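Local coordinates for probable glutaredoxin ssr2061 (Synechocystis sp., PDB 4MJE), which probably reduces low-molecular-weight and protein disulfides, with glutathione-disulfide oxidoreductase activity in the presence of NADPH and glutathione reductase, at residues E19-S24 against Q70-D75; A13-I18 against G40-E45; R61-R66 against D75-G80. The protein carries 1 engineered substitution. All blocks are in the same frame, centred on the assembly; numbering follows the deposited sequence.

All three contacts reach the same four-stranded sheet of a thioredoxin fold. Contact 1 pairs two central strands, 18-22 and 70-73. Its centre lies about 11 Å from that of contact 2 and about 8 Å from that of contact 3. Contacts 2 and 3 are about 17 Å apart, centre to centre, across the middle of the chain. A salt bridge still ties these two together: Lys17 NZ lies 2.7 Å from Asp75 OD1, and Asp75 belongs to contacts 1 and 3. Cys26 and Cys29 are the probable redox pair, without a disulfide here. Contact 1 reaches their neighbourhood: Thr22 touches Cys29, and Ile20 lies near the pair without touching it.

Contact 1 (E19-S24 against Q70-D75); sequences EIYTWS and QIFIDD
Glu19 and Phe72 form an antiparallel hydrogen-bonded pair, with Glu19 N 2.9 Å from Phe72 O and an equally short bond back. Tyr21 and Gln70 repeat the pattern less evenly. Tyr21 N bonds to Gln70 O at 2.9 Å, but Gln70 N reaches Tyr21 O only at 3.3 Å, with the N-H bent to 150°. The tight part is the pair between them. Ile20 and Ile71 lie side by side and point the same way, CG1 of Ile20 3.7 Å from CG1 of Ile71. Ile20 turns its CG1 anti to the backbone N (chi1 -177°), which lays that branch along Ile71. On the other face Tyr21 CE2 comes within 3.6 Å of Phe72 CE1, the ring planes 65° apart. Glu19 OE2 rests 3.6 Å from Phe72 CB.

The loose side is at the turn after strand 70-73, where Asp75 is exposed. Here a water links the segments, giving a hydrogen to Glu19 OE2 and accepting one from Asp75 N. The two carboxylates approach without bonding. Glu19 OE1 bonds to Tyr46 OH. Arg61 forms a salt bridge with Glu19 and Lys17 one with Asp75, which probably offsets the carboxylate repulsion.

Ile20 packs on Ala32, Leu33 and Leu36 of helix 27-39. Tyr21 and Gln70 meet Met58 of helix 52-61 on the opposite face. The pair forms the middle of the thioredoxin-fold sheet: strand 18-22 lies between antiparallel 70-73 and parallel 44-47.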
# COMPACT_ATOMS: atom_id res chain seq x y z
N GLU A 19 -0.24 2.74 1.04
CA GLU A 19 1.11 3.29 1.07
C GLU A 19 2.13 2.18 0.88
O GLU A 19 2.01 1.10 1.49
CB GLU A 19 1.41 3.96 2.41
CG GLU A 19 0.46 5.06 2.79
CD GLU A 19 0.57 5.40 4.26
OE1 GLU A 19 1.28 6.37 4.61
OE2 GLU A 19 -0.05 4.70 5.08
N ILE A 20 3.14 2.46 0.07
CA ILE A 20 4.26 1.53 -0.05
C ILE A 20 5.58 2.28 -0.07
O ILE A 20 5.74 3.23 -0.84
CB ILE A 20 4.13 0.63 -1.32
CG1 ILE A 20 5.28 -0.37 -1.37
CG2 ILE A 20 4.04 1.45 -2.62
CD1 ILE A 20 5.14 -1.44 -2.41
N TYR A 21 6.48 1.89 0.84
CA TYR A 21 7.83 2.42 0.90
C TYR A 21 8.75 1.54 0.06
O TYR A 21 8.72 0.30 0.16
CB TYR A 21 8.38 2.44 2.33
CG TYR A 21 7.65 3.25 3.37
CD1 TYR A 21 8.20 4.42 3.89
CD2 TYR A 21 6.45 2.80 3.92
CE1 TYR A 21 7.55 5.13 4.90
CE2 TYR A 21 5.81 3.51 4.92
CZ TYR A 21 6.36 4.65 5.39
OH TYR A 21 5.72 5.32 6.41
N THR A 22 9.58 2.17 -0.77
CA THR A 22 10.38 1.43 -1.73
C THR A 22 11.77 2.03 -1.93
O THR A 22 12.02 3.20 -1.61
CB THR A 22 9.75 1.47 -3.13
OG1 THR A 22 9.75 2.82 -3.58
CG2 THR A 22 8.34 0.94 -3.16
N TRP A 23 12.66 1.21 -2.49
CA TRP A 23 13.71 1.71 -3.35
C TRP A 23 13.28 1.36 -4.78
O TRP A 23 12.79 0.27 -5.04
CB TRP A 23 15.08 1.09 -3.01
CG TRP A 23 15.82 1.84 -1.96
CD1 TRP A 23 15.30 2.73 -1.07
CD2 TRP A 23 17.24 1.76 -1.68
NE1 TRP A 23 16.30 3.22 -0.26
CE2 TRP A 23 17.49 2.64 -0.62
CE3 TRP A 23 18.30 1.03 -2.23
CZ2 TRP A 23 18.77 2.82 -0.09
CZ3 TRP A 23 19.56 1.20 -1.69
CH2 TRP A 23 19.79 2.09 -0.64
N SER A 24 13.44 2.32 -5.69
CA SER A 24 12.92 2.21 -7.05
C SER A 24 13.45 0.98 -7.77
O SER A 24 12.75 0.36 -8.59
CB SER A 24 13.27 3.46 -7.86
OG SER A 24 14.66 3.65 -7.94
N GLN A 70 7.78 -1.88 2.44
CA GLN A 70 6.81 -1.98 3.54
C GLN A 70 5.50 -1.36 3.07
O GLN A 70 5.50 -0.26 2.51
CB GLN A 70 7.31 -1.29 4.82
CG GLN A 70 8.61 -1.86 5.38
CD GLN A 70 8.46 -3.28 5.86
OE1 GLN A 70 7.35 -3.74 6.13
NE2 GLN A 70 9.58 -3.99 5.97
N ILE A 71 4.42 -2.08 3.29
CA ILE A 71 3.10 -1.72 2.79
C ILE A 71 2.13 -1.53 3.93
O ILE A 71 2.11 -2.31 4.86
CB ILE A 71 2.59 -2.83 1.85
CG1 ILE A 71 3.52 -2.97 0.64
CG2 ILE A 71 1.16 -2.57 1.39
CD1 ILE A 71 3.56 -4.35 0.07
N PHE A 72 1.34 -0.46 3.82
CA PHE A 72 0.28 -0.11 4.77
C PHE A 72 -1.03 0.09 4.00
O PHE A 72 -1.04 0.70 2.95
CB PHE A 72 0.63 1.18 5.55
CG PHE A 72 1.83 1.02 6.46
CD1 PHE A 72 3.11 1.00 5.93
CD2 PHE A 72 1.67 0.86 7.83
CE1 PHE A 72 4.22 0.84 6.76
CE2 PHE A 72 2.80 0.72 8.65
CZ PHE A 72 4.05 0.69 8.09
N ILE A 73 -2.11 -0.41 4.58
CA ILE A 73 -3.45 -0.18 4.04
C ILE A 73 -4.33 0.29 5.18
O ILE A 73 -4.43 -0.39 6.20
CB ILE A 73 -4.04 -1.45 3.40
CG1 ILE A 73 -3.19 -1.92 2.22
CG2 ILE A 73 -5.48 -1.21 2.92
CD1 ILE A 73 -3.60 -3.28 1.69
N ASP A 74 -4.96 1.45 5.01
CA ASP A 74 -5.75 2.10 6.05
C ASP A 74 -5.04 2.11 7.39
O ASP A 74 -5.60 1.83 8.44
CB ASP A 74 -7.13 1.46 6.16
CG ASP A 74 -8.01 1.84 5.01
OD1 ASP A 74 -7.71 2.88 4.36
OD2 ASP A 74 -9.00 1.12 4.74
N ASP A 75 -3.76 2.44 7.29
CA ASP A 75 -2.87 2.67 8.42
C ASP A 75 -2.41 1.40 9.10
O ASP A 75 -1.61 1.47 10.03
CB ASP A 75 -3.47 3.67 9.43
CG ASP A 75 -3.51 5.08 8.89
OD1 ASP A 75 -2.60 5.46 8.14
OD2 ASP A 75 -4.46 5.81 9.22
O HOH W 1 -2.23 3.06 5.01

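Contact 2 (A13-I18 against G40-E45); sequences AVSAKI and GVEFQE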
# COMPACT_ATOMS: atom_id res chain seq x y z
N ALA A 13 -16.63 12.25 0.73
CA ALA A 13 -16.11 11.11 -0.02
C ALA A 13 -14.65 10.84 0.33
O ALA A 13 -13.78 11.68 0.08
CB ALA A 13 -16.25 11.36 -1.50
N VAL A 14 -14.39 9.66 0.89
CA VAL A 14 -13.03 9.22 1.22
C VAL A 14 -12.79 7.83 0.62
O VAL A 14 -13.72 7.22 0.09
CB VAL A 14 -12.81 9.25 2.77
CG1 VAL A 14 -13.72 8.22 3.45
CG2 VAL A 14 -11.33 9.05 3.16
N SER A 15 -11.56 7.33 0.67
CA SER A 15 -11.23 6.03 0.10
C SER A 15 -10.04 5.38 0.82
O SER A 15 -9.46 5.97 1.72
CB SER A 15 -10.89 6.17 -1.38
OG SER A 15 -9.82 7.07 -1.56
N ALA A 16 -9.69 4.17 0.39
CA ALA A 16 -8.58 3.43 0.98
C ALA A 16 -7.30 4.24 0.88
O ALA A 16 -7.01 4.86 -0.14
CB ALA A 16 -8.40 2.07 0.29
N LYS A 17 -6.55 4.24 1.97
CA LYS A 17 -5.23 4.84 2.03
C LYS A 17 -4.20 3.71 1.88
O LYS A 17 -4.05 2.88 2.78
CB LYS A 17 -5.10 5.57 3.38
CG LYS A 17 -3.80 6.29 3.59
CD LYS A 17 -3.69 6.73 5.03
CE LYS A 17 -2.37 7.40 5.32
NZ LYS A 17 -2.25 7.72 6.77
N ILE A 18 -3.53 3.67 0.74
CA ILE A 18 -2.58 2.61 0.42
C ILE A 18 -1.20 3.22 0.25
O ILE A 18 -1.02 4.13 -0.55
CB ILE A 18 -2.99 1.85 -0.85
CG1 ILE A 18 -4.40 1.26 -0.67
CG2 ILE A 18 -1.99 0.75 -1.16
CD1 ILE A 18 -5.04 0.73 -1.94
N GLY A 40 -5.11 -1.90 -10.06
CA GLY A 40 -5.76 -0.70 -10.58
C GLY A 40 -6.11 0.32 -9.50
O GLY A 40 -6.76 1.33 -9.79
N VAL A 41 -5.68 0.07 -8.27
CA VAL A 41 -5.99 0.94 -7.15
C VAL A 41 -5.10 2.18 -7.15
O VAL A 41 -3.99 2.19 -7.70
CB VAL A 41 -5.81 0.18 -5.81
CG1 VAL A 41 -6.79 -0.99 -5.75
CG2 VAL A 41 -4.34 -0.28 -5.64
N GLU A 42 -5.61 3.22 -6.53
CA GLU A 42 -4.86 4.43 -6.31
C GLU A 42 -3.99 4.24 -5.08
O GLU A 42 -4.49 3.79 -4.04
CB GLU A 42 -5.86 5.55 -6.07
CG GLU A 42 -5.26 6.87 -5.66
CD GLU A 42 -6.30 7.83 -5.09
OE1 GLU A 42 -7.39 7.38 -4.67
OE2 GLU A 42 -6.01 9.05 -5.07
N PHE A 43 -2.71 4.56 -5.18
CA PHE A 43 -1.81 4.35 -4.05
C PHE A 43 -0.65 5.34 -4.07
O PHE A 43 -0.34 5.94 -5.10
CB PHE A 43 -1.32 2.89 -3.95
CG PHE A 43 -0.37 2.47 -5.04
CD1 PHE A 43 1.00 2.52 -4.84
CD2 PHE A 43 -0.85 1.97 -6.25
CE1 PHE A 43 1.86 2.11 -5.82
CE2 PHE A 43 0.02 1.57 -7.23
CZ PHE A 43 1.38 1.62 -7.01
N GLN A 44 -0.02 5.52 -2.91
CA GLN A 44 1.09 6.45 -2.72
C GLN A 44 2.37 5.64 -2.51
O GLN A 44 2.42 4.75 -1.64
CB GLN A 44 0.82 7.35 -1.52
CG GLN A 44 1.66 8.60 -1.45
CD GLN A 44 1.31 9.62 -2.51
OE1 GLN A 44 0.29 9.51 -3.18
NE2 GLN A 44 2.16 10.63 -2.64
N GLU A 45 3.39 5.94 -3.30
CA GLU A 45 4.68 5.28 -3.15
C GLU A 45 5.66 6.27 -2.54
O GLU A 45 5.87 7.37 -3.07
CB GLU A 45 5.21 4.83 -4.52
CG GLU A 45 6.65 4.30 -4.47
CD GLU A 45 7.27 4.02 -5.82
OE1 GLU A 45 6.68 4.36 -6.89
OE2 GLU A 45 8.37 3.44 -5.83
O HOH W 2 -8.99 5.17 -4.09
O HOH W 3 -7.15 7.90 -1.71
O HOH W 4 -4.55 5.14 -1.57
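Ile18 is wedged against Val41 and Phe43 where the chain returns from the helix to the second strand of a beta-alpha-beta crossover, the N-terminal unit of the thioredoxin fold. Strand 18-22, helix 27-39 and the parallel strand 44-47 make up this unit. The Ile18 side chain crosses that of Val41 at about a right angle, with Ile18 CD1 3.9 Å from Val41 CG2. It meets Phe43 obliquely and through the other branch: Ile18 CG2 touches Phe43 CB at 3.6 Å. The two branches thus serve different neighbours. Ile18 CG1 stands anti to the carbonyl carbon (chi1 -58°), and this sends CD1 to Val41 while CG2 stays beside Phe43. Phe43 offers its CB alone to Ile18. Its ring swings off to Leu33, Leu36 and Lys37 of helix 27-39. Leu97 of helix 93-97 covers both Ile18 and Val41.

One direct backbone bond starts the strand pairing. Gln44 N gives its hydrogen to Ile18 O at 2.9 Å, nearly straight at 174°. Toward the surface the segments splay, and water takes over. Ser15 OG and Glu42 OE1 are 4.0 Å apart and are joined through two waters, with some of the bonds weak. A third water is held more firmly. It accepts from Ile18 N at 2.9 Å and donates to Ala16 O and to Glu42 O, the last at 2.8 Å.

Contact 3 (R61-R66 against D75-G80); sequences RANGKR and DQHIGG
Asn63 OD1 is gripped by two donors, His77 ND1 and a water. The water donates to Asn63 OD1 from 2.7 Å. It also lies 2.7 Å from His77 ND1. The direct bond is longer: His77 ND1 stands 3.3 Å from Asn63 OD1, with the N-H bent to 148°. The oxygen lies near the ring plane of His77, at its edge. Seen from the amide, however, the donor sits well above the carbonyl plane.

Ala62 closes over one face of the same ring. Its CA is 3.9 Å from the ring centroid, close to the normal, in a CH-pi contact. Its CB lies 3.6 Å from His77 NE2. The imidazole reaches this place because His77 CG is anti to the backbone N (chi1 -173°). NE2 bonds to Gln70 OE1, and Phe72 stacks on the ring. A leucine in place of His77 would probably leave Asn63 OD1 and Gln70 OE1 without their ring partner and let the Asn63 amide turn.

Ala62 to Lys65 form a type I' beta turn, closed by Lys65 N to Ala62 O. Toward the sheet, Arg61 NH2 makes a long salt bridge of 3.7 Å to Asp75 OD1, the guanidinium and carboxylate planes 71° apart. The closer partner of Asp75 OD1 is Lys17 NZ. A water bridges Arg61 NH2 and Asp75 O. The guanidinium also bonds to Tyr21 OH, forms a salt bridge with Glu19 OE2 and makes a cation-pi contact with Phe72.

The loop after helix 52-61 is thus fastened to edge strand 76-79. There Ile78 and Gly79 form a classic beta bulge opposite Ile71 of strand 70-73, and Gly80 is the N-cap of helix 81-89.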
# COMPACT_ATOMS: atom_id res chain seq x y z
N ARG A 61 7.23 2.99 12.00
CA ARG A 61 5.88 2.48 11.76
C ARG A 61 5.81 0.99 11.47
O ARG A 61 4.75 0.38 11.60
CB ARG A 61 5.27 3.13 10.53
CG ARG A 61 4.72 4.49 10.69
CD ARG A 61 4.19 4.95 9.34
NE ARG A 61 2.80 4.61 9.07
CZ ARG A 61 2.23 4.69 7.87
NH1 ARG A 61 2.96 5.02 6.81
NH2 ARG A 61 0.95 4.44 7.71
N ALA A 62 6.90 0.43 10.99
CA ALA A 62 6.91 -0.93 10.49
C ALA A 62 7.60 -1.89 11.48
O ALA A 62 8.39 -2.73 11.06
CB ALA A 62 7.57 -0.98 9.13
N ASN A 63 7.32 -1.74 12.77
CA ASN A 63 7.85 -2.65 13.80
C ASN A 63 9.37 -2.67 13.87
O ASN A 63 9.98 -3.67 14.26
CB ASN A 63 7.35 -4.08 13.59
CG ASN A 63 5.87 -4.18 13.72
OD1 ASN A 63 5.18 -4.67 12.82
ND2 ASN A 63 5.34 -3.69 14.83
N GLY A 64 9.98 -1.56 13.51
CA GLY A 64 11.42 -1.47 13.49
C GLY A 64 12.09 -2.05 12.26
O GLY A 64 13.32 -2.02 12.17
N LYS A 65 11.31 -2.59 11.32
CA LYS A 65 11.86 -3.21 10.12
C LYS A 65 12.37 -2.16 9.15
O LYS A 65 11.70 -1.15 8.90
CB LYS A 65 10.84 -4.12 9.41
CG LYS A 65 10.30 -5.31 10.26
CD LYS A 65 11.38 -6.08 11.07
CE LYS A 65 10.76 -7.15 11.97
NZ LYS A 65 10.61 -6.75 13.41
N ARG A 66 13.54 -2.41 8.58
CA ARG A 66 14.12 -1.57 7.54
C ARG A 66 14.20 -2.30 6.20
O ARG A 66 14.69 -1.75 5.22
CB ARG A 66 15.51 -1.09 7.95
CG ARG A 66 15.47 -0.15 9.13
CD ARG A 66 16.84 0.25 9.58
NE ARG A 66 16.75 1.13 10.74
CZ ARG A 66 16.64 0.71 12.00
NH1 ARG A 66 16.66 -0.58 12.31
NH2 ARG A 66 16.53 1.60 12.98
N ASP A 75 -3.76 2.44 7.29
CA ASP A 75 -2.87 2.67 8.42
C ASP A 75 -2.41 1.40 9.10
O ASP A 75 -1.61 1.47 10.03
CB ASP A 75 -3.47 3.67 9.43
CG ASP A 75 -3.51 5.08 8.89
OD1 ASP A 75 -2.60 5.46 8.14
OD2 ASP A 75 -4.46 5.81 9.22
N GLN A 76 -2.86 0.25 8.63
CA GLN A 76 -2.38 -1.02 9.16
C GLN A 76 -1.16 -1.52 8.39
O GLN A 76 -1.16 -1.55 7.17
CB GLN A 76 -3.48 -2.07 9.08
CG GLN A 76 -3.04 -3.40 9.67
CD GLN A 76 -4.10 -4.47 9.55
OE1 GLN A 76 -4.87 -4.50 8.59
NE2 GLN A 76 -4.15 -5.35 10.54
N HIS A 77 -0.13 -1.94 9.12
CA HIS A 77 1.04 -2.53 8.51
C HIS A 77 0.71 -3.92 7.98
O HIS A 77 0.37 -4.82 8.72
CB HIS A 77 2.14 -2.64 9.57
CG HIS A 77 3.46 -3.07 9.02
ND1 HIS A 77 4.35 -3.83 9.74
CD2 HIS A 77 4.03 -2.85 7.82
CE1 HIS A 77 5.42 -4.05 9.00
NE2 HIS A 77 5.25 -3.46 7.83
N ILE A 78 0.81 -4.07 6.67
CA ILE A 78 0.56 -5.35 6.00
C ILE A 78 1.82 -6.20 5.90
O ILE A 78 1.77 -7.42 6.01
CB ILE A 78 -0.02 -5.10 4.58
CG1 ILE A 78 -1.25 -4.19 4.66
CG2 ILE A 78 -0.34 -6.42 3.88
CD1 ILE A 78 -2.36 -4.74 5.55
N GLY A 79 2.96 -5.54 5.72
CA GLY A 79 4.22 -6.26 5.61
C GLY A 79 4.91 -5.93 4.32
O GLY A 79 4.83 -4.81 3.81
N GLY A 80 5.59 -6.92 3.77
CA GLY A 80 6.43 -6.76 2.60
C GLY A 80 5.85 -7.37 1.35
O GLY A 80 4.65 -7.61 1.25
O HOH W 5 0.09 3.78 10.41
O HOH W 6 3.43 -5.91 11.13